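Local coordinates for putative exported protein (Bordetella pertussis Tohama I, PDB 2PFY) that binds pyroglutamic acid as an extracytoplasmic solute receptor, probably delivering it to a tripartite ATP-independent periplasmic (TRAP) transporter, at residues A[236-239]-A[240-244]. Residues are numbered along the deposited sequence; the frame is centred on the assembly and turned at random.
Sequences AEIR and GWQTA
T243 and R239 meet one turn apart on the long helix 223-257. R239 O accepts two bonds from T243, one from N at 2.9 Å and one from OG1 at 2.8 Å. The two donors reach it from opposite faces of the carbonyl plane, and OG1 sits above that plane. T243 OG1 lies beside its own backbone N (chi1 -62°), which turns the hydroxyl back to the preceding turn. A water donates to Q242 OE1 and weakly to R239 O.

The other backbone bonds are alpha-helical i to i+4 pairs: G240 N to A236 O, W241 N to E237 O, Q242 N to I238 O and A244 N to G240 O.

Side-chain contacts follow the same spacing. I238 and Q242 run side by side, with I238 CG2 3.4 Å from Q242 NE2. E237 and W241 also point the same way. E237 CG is 4.1 Å from W241 CD1, and the carboxylate and indole planes are 44° apart. The indole edge at CD1 meets E237 O in the ring plane, at 3.1 Å.

The charged ends bind elsewhere: E237 forms a salt bridge with R100 and R239 one with E26. W241 packs on F89 of helix 89-108 and P119 of strand 112-119, while A236 and T243 touch F23 and Y15 of helix 15-30, so this part of helix 223-257 joins two helices and an outermost strand of the five-stranded sheet.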
# COMPACT_ATOMS: atom_id res chain seq x y z
N ALA A 236 6.02 9.88 -11.93
CA ALA A 236 5.27 8.70 -11.45
C ALA A 236 4.44 8.98 -10.20
O ALA A 236 3.31 8.49 -10.07
CB ALA A 236 6.21 7.49 -11.25
N GLU A 237 4.99 9.76 -9.28
CA GLU A 237 4.31 10.07 -8.04
C GLU A 237 3.05 10.90 -8.36
O GLU A 237 1.95 10.63 -7.84
CB GLU A 237 5.27 10.77 -7.06
CG GLU A 237 4.66 11.15 -5.69
CD GLU A 237 5.67 11.17 -4.56
OE1 GLU A 237 6.65 10.37 -4.59
OE2 GLU A 237 5.49 11.99 -3.63
N ILE A 238 3.21 11.89 -9.23
CA ILE A 238 2.08 12.72 -9.67
C ILE A 238 1.02 11.85 -10.39
O ILE A 238 -0.17 11.93 -10.07
CB ILE A 238 2.55 13.92 -10.56
CG1 ILE A 238 3.46 14.86 -9.74
CG2 ILE A 238 1.33 14.67 -11.19
CD1 ILE A 238 4.39 15.75 -10.59
N ARG A 239 1.47 11.03 -11.33
CA ARG A 239 0.59 10.15 -12.11
C ARG A 239 -0.15 9.21 -11.14
O ARG A 239 -1.36 8.95 -11.31
CB ARG A 239 1.43 9.35 -13.13
CG ARG A 239 0.67 8.45 -14.08
CD ARG A 239 1.66 7.52 -14.89
NE ARG A 239 2.72 8.32 -15.34
CZ ARG A 239 4.02 8.12 -15.20
NH1 ARG A 239 4.59 7.02 -14.70
NH2 ARG A 239 4.75 9.09 -15.66
N GLY A 240 0.58 8.71 -10.14
CA GLY A 240 0.02 7.74 -9.19
C GLY A 240 -1.12 8.33 -8.39
O GLY A 240 -2.19 7.72 -8.27
N TRP A 241 -0.88 9.50 -7.80
CA TRP A 241 -1.91 10.24 -7.11
C TRP A 241 -3.12 10.60 -7.99
O TRP A 241 -4.26 10.46 -7.54
CB TRP A 241 -1.34 11.50 -6.41
CG TRP A 241 -0.65 11.13 -5.14
CD1 TRP A 241 0.66 10.67 -4.99
CD2 TRP A 241 -1.24 11.08 -3.85
NE1 TRP A 241 0.89 10.37 -3.68
CE2 TRP A 241 -0.25 10.60 -2.96
CE3 TRP A 241 -2.52 11.39 -3.35
CZ2 TRP A 241 -0.49 10.46 -1.58
CZ3 TRP A 241 -2.76 11.24 -1.97
CH2 TRP A 241 -1.76 10.77 -1.11
N GLN A 242 -2.88 11.09 -9.21
CA GLN A 242 -4.01 11.41 -10.13
C GLN A 242 -4.85 10.14 -10.47
O GLN A 242 -6.09 10.17 -10.55
CB GLN A 242 -3.48 11.99 -11.44
CG GLN A 242 -2.77 13.34 -11.34
CD GLN A 242 -2.08 13.76 -12.68
OE1 GLN A 242 -1.96 12.96 -13.63
NE2 GLN A 242 -1.66 15.03 -12.74
N THR A 243 -4.17 9.04 -10.72
CA THR A 243 -4.86 7.80 -11.11
C THR A 243 -5.74 7.27 -9.97
O THR A 243 -6.89 6.90 -10.20
CB THR A 243 -3.84 6.73 -11.56
OG1 THR A 243 -3.15 7.25 -12.70
CG2 THR A 243 -4.54 5.43 -11.97
N ALA A 244 -5.19 7.23 -8.76
CA ALA A 244 -5.94 6.76 -7.59
C ALA A 244 -7.21 7.58 -7.41
O ALA A 244 -8.32 7.02 -7.29
CB ALA A 244 -5.07 6.80 -6.32
O HOH W 1 -2.75 9.86 -14.23